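Local coordinates for putative N-acetylneuraminate lyase ([Ruminococcus] gnavus ATCC 29149, PDB 6RB7), which belongs to the dihydrodipicolinate synthetase family, built on a parallel beta/alpha barrel and assembled as a tetramer, at residues Gln87-Glu90 against Asp91-Val95; Thr118-Ser121 against Gln122-Ala125; Gln61-Thr64 against Lys65-Lys69; Ala125-Ala128 against Glu129-Val133. All coordinates share one frame; numbering follows the deposited sequence. Where two conformers were deposited one is given.

Contact 1 (Gln87-Glu90 against Asp91-Val95); sequences QSVE and DRKIV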
loop_
_atom_site.group_PDB
_atom_site.type_symbol
_atom_site.label_atom_id
_atom_site.label_comp_id
_atom_site.label_asym_id
_atom_site.label_seq_id
_atom_site.Cartn_x
_atom_site.Cartn_y
_atom_site.Cartn_z
ATOM N N GLN A 87 21.504 -14.339 10.300
ATOM C CA GLN A 87 22.399 -14.975 11.285
ATOM C C GLN A 87 21.696 -16.149 11.937
ATOM O O GLN A 87 20.463 -16.130 12.038
ATOM C CB GLN A 87 22.908 -13.966 12.302
ATOM C CG GLN A 87 23.958 -13.088 11.645
ATOM C CD GLN A 87 24.469 -11.992 12.536
ATOM O OE1 GLN A 87 24.063 -11.889 13.693
ATOM N NE2 GLN A 87 25.373 -11.181 12.006
ATOM N N SER A 88 22.482 -17.138 12.337
ATOM C CA SER A 88 22.008 -18.264 13.152
ATOM C C SER A 88 21.904 -17.836 14.614
ATOM O O SER A 88 22.490 -16.801 15.027
ATOM C CB SER A 88 22.943 -19.431 12.979
ATOM O OG SER A 88 24.191 -19.158 13.555
ATOM N N VAL A 89 21.231 -18.661 15.400
ATOM C CA VAL A 89 21.220 -18.489 16.874
ATOM C C VAL A 89 22.661 -18.479 17.368
ATOM O O VAL A 89 23.022 -17.614 18.170
ATOM C CB VAL A 89 20.352 -19.570 17.521
ATOM C CG1 VAL A 89 20.575 -19.632 18.999
ATOM C CG2 VAL A 89 18.868 -19.340 17.183
ATOM N N GLU A 90 23.479 -19.428 16.925
ATOM C CA GLU A 90 24.896 -19.505 17.397
ATOM C C GLU A 90 25.649 -18.223 17.031
ATOM O O GLU A 90 26.342 -17.696 17.897
ATOM C CB GLU A 90 25.542 -20.762 16.825
ATOM C CG GLU A 90 26.998 -20.886 17.204
ATOM C CD GLU A 90 27.262 -21.401 18.614
ATOM O OE1 GLU A 90 26.290 -21.545 19.438
ATOM O OE2 GLU A 90 28.453 -21.709 18.885
ATOM N N ASP A 91 25.482 -17.703 15.809
ATOM C CA ASP A 91 26.123 -16.435 15.389
ATOM C C ASP A 91 25.760 -15.334 16.388
ATOM O O ASP A 91 26.626 -14.561 16.833
ATOM C CB ASP A 91 25.635 -16.026 13.999
ATOM C CG ASP A 91 26.117 -16.836 12.807
ATOM O OD1 ASP A 91 27.188 -17.513 12.949
ATOM O OD2 ASP A 91 25.411 -16.797 11.744
ATOM N N ARG A 92 24.460 -15.224 16.694
ATOM C CA ARG A 92 23.959 -14.119 17.534
ATOM C C ARG A 92 24.459 -14.276 18.974
ATOM O O ARG A 92 24.714 -13.241 19.649
ATOM C CB ARG A 92 22.443 -14.036 17.417
ATOM C CG ARG A 92 22.058 -13.543 16.026
ATOM C CD ARG A 92 20.578 -13.684 15.726
ATOM N NE ARG A 92 19.738 -12.770 16.461
ATOM C CZ ARG A 92 18.442 -12.582 16.199
ATOM N NH1 ARG A 92 17.868 -13.283 15.232
ATOM N NH2 ARG A 92 17.763 -11.683 16.904
ATOM N N LYS A 93 24.586 -15.494 19.466
ATOM C CA LYS A 93 25.175 -15.723 20.796
ATOM C C LYS A 93 26.634 -15.272 20.809
ATOM O O LYS A 93 27.028 -14.571 21.756
ATOM C CB LYS A 93 25.099 -17.200 21.161
ATOM C CG LYS A 93 23.715 -17.670 21.532
ATOM C CD LYS A 93 23.729 -19.133 21.934
ATOM C CE LYS A 93 22.377 -19.652 22.348
ATOM N NZ LYS A 93 22.445 -21.113 22.652
ATOM N N ILE A 94 27.398 -15.622 19.780
ATOM C CA ILE A 94 28.826 -15.232 19.698
ATOM C C ILE A 94 28.937 -13.699 19.684
ATOM O O ILE A 94 29.758 -13.134 20.421
ATOM C CB ILE A 94 29.510 -15.906 18.515
ATOM C CG1 ILE A 94 29.563 -17.429 18.779
ATOM C CG2 ILE A 94 30.895 -15.300 18.299
ATOM C CD1 ILE A 94 29.944 -18.223 17.588
ATOM N N VAL A 95 28.086 -13.017 18.916
ATOM C CA VAL A 95 28.156 -11.547 18.903
ATOM C C VAL A 95 27.944 -11.013 20.321
ATOM O O VAL A 95 28.736 -10.182 20.802
ATOM C CB VAL A 95 27.133 -10.942 17.914
ATOM C CG1 VAL A 95 27.028 -9.457 18.092
ATOM C CG2 VAL A 95 27.475 -11.322 16.477
HETATM O O HOH W 1 18.691 -15.870 14.124
HETATM O O HOH W 2 23.511 -22.171 20.020
#

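Contact 2 (Thr118-Ser121 against Gln122-Ala125); sequences TKDS and QELA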
loop_
_atom_site.group_PDB
_atom_site.type_symbol
_atom_site.label_atom_id
_atom_site.label_comp_id
_atom_site.label_asym_id
_atom_site.label_seq_id
_atom_site.Cartn_x
_atom_site.Cartn_y
_atom_site.Cartn_z
ATOM N N THR A 118 9.429 -18.900 17.381
ATOM C CA THR A 118 9.389 -18.501 18.809
ATOM C C THR A 118 10.494 -19.216 19.582
ATOM O O THR A 118 11.136 -18.576 20.410
ATOM C CB THR A 118 8.004 -18.788 19.385
ATOM O OG1 THR A 118 7.033 -18.112 18.588
ATOM C CG2 THR A 118 7.893 -18.389 20.828
ATOM N N LYS A 119 10.756 -20.483 19.306
ATOM C CA LYS A 119 11.708 -21.218 20.192
ATOM C C LYS A 119 13.130 -20.675 20.058
ATOM O O LYS A 119 13.819 -20.563 21.097
ATOM C CB LYS A 119 11.662 -22.720 19.926
ATOM C CG LYS A 119 12.074 -23.175 18.557
ATOM C CD LYS A 119 12.186 -24.725 18.544
ATOM C CE LYS A 119 12.557 -25.246 17.188
ATOM N NZ LYS A 119 12.738 -26.715 17.252
ATOM N N ASP A 120 13.557 -20.271 18.863
ATOM C CA ASP A 120 14.896 -19.671 18.672
ATOM C C ASP A 120 14.924 -18.338 19.416
ATOM O O ASP A 120 15.931 -17.977 20.023
ATOM C CB ASP A 120 15.211 -19.428 17.211
ATOM C CG ASP A 120 15.547 -20.645 16.372
ATOM O OD1 ASP A 120 15.672 -21.779 16.956
ATOM O OD2 ASP A 120 15.717 -20.444 15.149
ATOM N N SER A 121 13.837 -17.575 19.342
ATOM C CA SER A 121 13.737 -16.272 20.050
ATOM C C SER A 121 13.854 -16.476 21.574
ATOM O O SER A 121 14.506 -15.669 22.265
ATOM C CB SER A 121 12.439 -15.597 19.694
ATOM O OG SER A 121 12.255 -15.485 18.274
ATOM N N GLN A 122 13.161 -17.481 22.119
ATOM C CA GLN A 122 13.226 -17.788 23.556
ATOM C C GLN A 122 14.652 -18.215 23.924
ATOM O O GLN A 122 15.151 -17.796 25.011
ATOM C CB GLN A 122 12.241 -18.913 23.866
ATOM C CG GLN A 122 10.763 -18.496 23.813
ATOM C CD GLN A 122 9.875 -19.709 23.910
ATOM O OE1 GLN A 122 9.987 -20.630 23.101
ATOM N NE2 GLN A 122 8.948 -19.696 24.867
ATOM N N GLU A 123 15.327 -18.961 23.068
ATOM C CA GLU A 123 16.723 -19.412 23.338
ATOM C C GLU A 123 17.620 -18.185 23.440
ATOM O O GLU A 123 18.439 -18.075 24.401
ATOM C CB GLU A 123 17.170 -20.410 22.280
ATOM C CG GLU A 123 18.576 -20.860 22.423
ATOM C CD GLU A 123 19.008 -22.006 21.492
ATOM O OE1 GLU A 123 18.247 -22.355 20.530
ATOM O OE2 GLU A 123 20.151 -22.528 21.692
ATOM N N LEU A 124 17.483 -17.221 22.510
ATOM C CA LEU A 124 18.323 -16.028 22.578
ATOM C C LEU A 124 17.942 -15.161 23.767
ATOM O O LEU A 124 18.842 -14.542 24.326
ATOM C CB LEU A 124 18.222 -15.268 21.247
ATOM C CG LEU A 124 18.944 -15.930 20.085
ATOM C CD1 LEU A 124 18.706 -15.162 18.812
ATOM C CD2 LEU A 124 20.455 -16.086 20.342
ATOM N N ALA A 125 16.669 -15.073 24.127
ATOM C CA ALA A 125 16.228 -14.296 25.303
ATOM C C ALA A 125 16.912 -14.849 26.563
ATOM O O ALA A 125 17.427 -14.066 27.368
ATOM C CB ALA A 125 14.728 -14.298 25.417
HETATM O O HOH W 3 15.903 -23.064 19.327
#

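Contact 3 (Gln61-Thr64 against Lys65-Lys69); sequences QGLT and KYFVK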
loop_
_atom_site.group_PDB
_atom_site.type_symbol
_atom_site.label_atom_id
_atom_site.label_comp_id
_atom_site.label_asym_id
_atom_site.label_seq_id
_atom_site.Cartn_x
_atom_site.Cartn_y
_atom_site.Cartn_z
ATOM N N GLN A 61 34.679 -7.410 19.380
ATOM C CA GLN A 61 35.278 -6.702 20.519
ATOM C C GLN A 61 35.790 -5.334 20.054
ATOM O O GLN A 61 35.600 -4.359 20.785
ATOM C CB GLN A 61 36.367 -7.569 21.150
ATOM C CG GLN A 61 35.838 -8.808 21.800
ATOM C CD GLN A 61 36.942 -9.611 22.447
ATOM O OE1 GLN A 61 38.038 -9.079 22.714
ATOM N NE2 GLN A 61 36.677 -10.899 22.627
ATOM N N GLY A 62 36.370 -5.264 18.860
ATOM C CA GLY A 62 36.872 -4.006 18.280
ATOM C C GLY A 62 35.765 -2.972 18.165
ATOM O O GLY A 62 35.927 -1.805 18.556
ATOM N N LEU A 63 34.638 -3.395 17.587
ATOM C CA LEU A 63 33.526 -2.444 17.398
ATOM C C LEU A 63 32.917 -2.034 18.744
ATOM O O LEU A 63 32.534 -0.866 18.906
ATOM C CB LEU A 63 32.486 -3.043 16.447
ATOM C CG LEU A 63 31.361 -2.082 16.072
ATOM C CD1 LEU A 63 31.866 -0.873 15.303
ATOM C CD2 LEU A 63 30.302 -2.807 15.267
ATOM N N THR A 64 32.896 -2.919 19.721
ATOM C CA THR A 64 32.355 -2.583 21.059
ATOM C C THR A 64 33.256 -1.518 21.703
ATOM O O THR A 64 32.762 -0.533 22.238
ATOM C CB THR A 64 32.230 -3.817 21.948
ATOM O OG1 THR A 64 31.522 -4.855 21.276
ATOM C CG2 THR A 64 31.593 -3.476 23.267
ATOM N N LYS A 65 34.574 -1.718 21.638
ATOM C CA LYS A 65 35.522 -0.754 22.256
ATOM C C LYS A 65 35.397 0.591 21.543
ATOM O O LYS A 65 35.543 1.657 22.204
ATOM C CB LYS A 65 36.930 -1.318 22.187
ATOM C CG LYS A 65 37.118 -2.522 23.077
ATOM C CD LYS A 65 38.507 -3.110 23.096
ATOM C CE LYS A 65 38.915 -3.661 21.743
ATOM N NZ LYS A 65 40.297 -4.222 21.756
ATOM N N TYR A 66 35.148 0.579 20.234
ATOM C CA TYR A 66 34.898 1.811 19.453
ATOM C C TYR A 66 33.710 2.559 20.039
ATOM O O TYR A 66 33.808 3.754 20.290
ATOM C CB TYR A 66 34.668 1.451 17.995
ATOM C CG TYR A 66 34.051 2.506 17.104
ATOM C CD1 TYR A 66 34.800 3.514 16.540
ATOM C CD2 TYR A 66 32.701 2.425 16.783
ATOM C CE1 TYR A 66 34.239 4.448 15.671
ATOM C CE2 TYR A 66 32.127 3.354 15.920
ATOM C CZ TYR A 66 32.896 4.359 15.349
ATOM O OH TYR A 66 32.308 5.264 14.506
ATOM N N PHE A 67 32.601 1.880 20.280
ATOM C CA PHE A 67 31.409 2.560 20.830
ATOM C C PHE A 67 31.662 3.061 22.252
ATOM O O PHE A 67 31.219 4.158 22.604
ATOM C CB PHE A 67 30.193 1.648 20.765
ATOM C CG PHE A 67 29.611 1.550 19.374
ATOM C CD1 PHE A 67 29.219 2.696 18.707
ATOM C CD2 PHE A 67 29.476 0.328 18.743
ATOM C CE1 PHE A 67 28.665 2.608 17.432
ATOM C CE2 PHE A 67 28.856 0.239 17.490
ATOM C CZ PHE A 67 28.526 1.397 16.822
ATOM N N VAL A 68 32.391 2.308 23.076
ATOM C CA VAL A 68 32.770 2.812 24.424
ATOM C C VAL A 68 33.587 4.093 24.280
ATOM O O VAL A 68 33.267 5.096 24.957
ATOM C CB VAL A 68 33.566 1.751 25.193
ATOM C CG1 VAL A 68 34.176 2.344 26.441
ATOM C CG2 VAL A 68 32.737 0.533 25.500
ATOM N N LYS A 69 34.588 4.101 23.410
ATOM C CA LYS A 69 35.447 5.299 23.271
ATOM C C LYS A 69 34.687 6.487 22.670
ATOM O O LYS A 69 35.011 7.635 23.034
ATOM C CB LYS A 69 36.745 4.926 22.591
ATOM C CG LYS A 69 37.577 3.978 23.470
ATOM C CD LYS A 69 37.902 4.397 24.883
ATOM C CE LYS A 69 38.771 3.362 25.574
ATOM N NZ LYS A 69 39.089 3.756 26.969
HETATM O O HOH W 4 39.722 -6.986 22.252
#

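Contact 4 (Ala125-Ala128 against Glu129-Val133); sequences ARHA and EGLGV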
loop_
_atom_site.group_PDB
_atom_site.type_symbol
_atom_site.label_atom_id
_atom_site.label_comp_id
_atom_site.label_asym_id
_atom_site.label_seq_id
_atom_site.Cartn_x
_atom_site.Cartn_y
_atom_site.Cartn_z
ATOM N N ALA A 125 16.669 -15.073 24.127
ATOM C CA ALA A 125 16.228 -14.296 25.303
ATOM C C ALA A 125 16.912 -14.849 26.563
ATOM O O ALA A 125 17.427 -14.066 27.368
ATOM C CB ALA A 125 14.728 -14.298 25.417
ATOM N N ARG A 126 16.845 -16.154 26.754
ATOM C CA ARG A 126 17.415 -16.805 27.959
ATOM C C ARG A 126 18.915 -16.553 27.977
ATOM O O ARG A 126 19.454 -16.218 29.058
ATOM C CB ARG A 126 17.097 -18.300 27.920
ATOM C CG ARG A 126 17.573 -19.091 29.126
ATOM C CD ARG A 126 17.111 -20.543 28.898
ATOM N NE ARG A 126 15.631 -20.615 28.916
ATOM C CZ ARG A 126 14.797 -20.799 27.868
ATOM N NH1 ARG A 126 15.250 -20.990 26.637
ATOM N NH2 ARG A 126 13.485 -20.780 28.061
ATOM N N HIS A 127 19.580 -16.694 26.827
ATOM C CA HIS A 127 21.035 -16.473 26.722
ATOM C C HIS A 127 21.365 -15.027 27.105
ATOM O O HIS A 127 22.348 -14.791 27.853
ATOM C CB HIS A 127 21.516 -16.884 25.342
ATOM C CG HIS A 127 22.934 -16.555 25.075
ATOM N ND1 HIS A 127 23.304 -15.357 24.482
ATOM C CD2 HIS A 127 24.061 -17.271 25.273
ATOM C CE1 HIS A 127 24.614 -15.378 24.321
ATOM N NE2 HIS A 127 25.110 -16.539 24.794
ATOM N N ALA A 128 20.583 -14.063 26.603
ATOM C CA ALA A 128 20.820 -12.637 26.873
ATOM C C ALA A 128 20.645 -12.329 28.360
ATOM O O ALA A 128 21.472 -11.589 28.934
ATOM C CB ALA A 128 19.930 -11.778 25.974
ATOM N N GLU A 129 19.607 -12.858 28.991
ATOM C CA GLU A 129 19.392 -12.634 30.432
ATOM C C GLU A 129 20.574 -13.266 31.195
ATOM O O GLU A 129 21.064 -12.668 32.181
ATOM C CB GLU A 129 18.057 -13.170 30.886
ATOM C CG GLU A 129 17.883 -12.966 32.372
ATOM C CD GLU A 129 16.467 -13.129 32.886
ATOM O OE1 GLU A 129 15.624 -12.276 32.617
ATOM O OE2 GLU A 129 16.236 -14.106 33.582
ATOM N N GLY A 130 21.065 -14.387 30.740
ATOM C CA GLY A 130 22.226 -15.050 31.372
ATOM C C GLY A 130 23.462 -14.172 31.359
ATOM O O GLY A 130 24.316 -14.304 32.272
ATOM N N LEU A 131 23.605 -13.291 30.369
ATOM C CA LEU A 131 24.758 -12.367 30.268
ATOM C C LEU A 131 24.484 -11.027 30.946
ATOM O O LEU A 131 25.380 -10.176 30.900
ATOM C CB LEU A 131 25.083 -12.155 28.781
ATOM C CG LEU A 131 25.678 -13.377 28.085
ATOM C CD1 LEU A 131 25.934 -13.040 26.631
ATOM C CD2 LEU A 131 26.997 -13.792 28.739
ATOM N N GLY A 132 23.273 -10.784 31.447
ATOM C CA GLY A 132 22.962 -9.556 32.199
ATOM C C GLY A 132 22.814 -8.344 31.290
ATOM O O GLY A 132 23.175 -7.212 31.688
ATOM N N VAL A 133 22.193 -8.532 30.128
ATOM C CA VAL A 133 21.879 -7.359 29.277
ATOM C C VAL A 133 20.876 -6.474 30.030
ATOM O O VAL A 133 20.127 -6.951 30.912
ATOM C CB VAL A 133 21.325 -7.778 27.905
ATOM C CG1 VAL A 133 22.315 -8.619 27.143
ATOM C CG2 VAL A 133 19.979 -8.457 28.030
#

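Contact 1 (Gln87-Glu90 against Asp91-Val95)
Ser88 and Asp91 meet in a reciprocal cap at the start of helix 89-103, the helix that carries the chain from barrel strand 74-77 to strand 108-112. Ser88 holds the N-cap position. Its hydroxyl is turned between its own backbone N and carbonyl carbon (chi1 68°), where OG accepts from Asp91 N at 3.0 Å along a nearly straight path (165°). In return Asp91 OD2 takes the Ser88 N-H, also at 3.0 Å, the donor standing above the carboxylate plane. The same OD2 has a salt bridge to Arg307, so a backbone amide and a guanidinium hold this carboxylate in place. One turn after Val89, the extended chain of Lys93 runs back alongside it, CE 3.8 Å from Val89 CG1. A water joins Lys93 NZ to Glu90 OE1, while the direct charge partner of the amine is Glu123 on the next helix. A second water bridges Gln87 O (2.7 Å) and Arg92 NH1 (2.9 Å), and Arg92 NH2 reaches the carbonyls of His112 and Ala114. The N-H of the N-cap residue and that of Asp91, three residues on, are thus each paired with a side-chain oxygen, the signature of a capping box.

Contact 2 (Thr118-Ser121 against Gln122-Ala125)
Gln122 reaches back across Thr118 one turn earlier in helix 118-130, the two side chains crossing at a slant. Its CG lies 3.4 Å from Thr118 O, and the amide oxygen OE1 comes to 3.8 Å from Thr118 CG2 and 3.4 Å from Lys119 CA. The Thr118 methyl can receive it because, with OG1 beside the backbone N (chi1 -56°), CG2 is left opposite that N. On another side of the helix Asp120 and Glu123 bring their carboxylates together, OD1 of Asp120 lying 4.4 Å from OE1 of Glu123. A single water sits between them and donates to both, at 2.7 Å from Asp120 OD1 and 2.7 Å from Glu123 OE1. Further out, the Ser121 hydroxyl is held by Asn117 O and Cys115 N, which fixes the first turn to the loop before it, while Asn117 OD1 accepts from Asp120 N. Thr118 and Lys119 pack on Glu308 and Arg307 of a second subunit, placing this helix start at an interface. Glu123 OE2 forms a salt bridge with Lys93. With one water donating to both carboxylates and Lys93 paired with Glu123, the repulsion is probably eased, and both could well remain ionised.

Contact 3 (Gln61-Thr64 against Lys65-Lys69)
Leu63 packs against Tyr66 and Phe67 on helix 57-70, the helix that follows strand 41-43 and precedes strand 74-77 in the barrel, and the three show how positions i, i+3 and i+4 of a helix share one patch. The leucine CG is directed opposite its backbone N (chi1 -174°), which carries CD1 toward the next turn. From there CD1 reaches Tyr66 CD2 at 3.7 Å, the two side chains meeting at an angle, while CG lies 3.7 Å from Phe67 CE2 with the leucine and phenylalanine running side by side in the same direction. The aromatic rings also touch each other: Tyr66 CD2 stands 3.9 Å above the plane of the Phe67 ring, over its centre. Leu63 O, which accepts from Phe67 N, lies in plane at the edge of the Tyr66 ring and 3.3 Å from Phe67 CD2.

The polar side of the helix repeats the one-turn spacing through Gln61 and Lys65. A bend at chi3 (-64°) curls the lysine back, so that CE passes 3.5 Å from Gln61 O and NZ donates to a water at 2.9 Å. That water in turn donates to Gln61 OE1 at 2.7 Å.

Tyr66 OH bonds to Gly245 O, and its side chain touches Leu295 and Glu299 of helix 287-299. Gln61 and Thr64 turn to helix 89-103, the first through a hydrogen bond to Asn98 and the second by packing on Val99 and Val102.

Contact 4 (Ala125-Ala128 against Glu129-Val133)
Near the C-terminal end of helix 118-130, Leu131 leans back over His127 and Ala128. Its CB starts 3.7 Å from Ala128 O. CG, which stands opposite the carbonyl carbon of Leu131 (chi1 -70°), passes 3.6 Å from His127 O, and the CD1 methyl ends 3.5 Å from His127 CE1, with NE2 of the same ring at 4.0 Å. The methyl approaches the imidazole obliquely, CD1 meeting CE1 between the two ring nitrogens. His127 NE2 is hydrogen-bonded to Glu97, and Leu131 packs on Leu96 and Glu97 of helix 89-103.

At this end the helix closes in a Schellman motif. Gly132 takes a positive phi (76°), which turns the chain so that Val133 N points back at Ala128 O, a long and weak bond of 3.4 Å though almost straight at 174°. Gly132 N bonds to Glu129 O at 3.0 Å, while Leu131 N makes only weak bonds, to His127 O and Ala128 O. The reversal brings Val133 CG2 to 3.9 Å from Ala128 CB, an apolar pair inside the wrapped end. Both face the barrel wall: Ala128 touches Ala111 and Ile136, and Val133 touches Val109. On another side Glu129 OE1 is held by Thr165 OG1 and Asn164 N, in the segment that leads into strand 166-171.

From the N terminus the chain meets contact 3 on helix 57-70, then contact 1 at the start of helix 89-103, and finally contacts 2 and 4 on helix 118-130. Each closes a turn or two of helix and no long loop; they follow in series, none nesting or crossing, though contacts 2 and 4 share Ala125. Lys93 ties the middle helix to the last, reaching both contact 2 and contact 4, the latter through its CA packed on the His127 ring. Contact 3 stays about 6 Å from contact 1 at the nearest atoms, but Asn98 bonds to both Gln61 and Ile94. Three successive outer helices of the barrel are thereby connected.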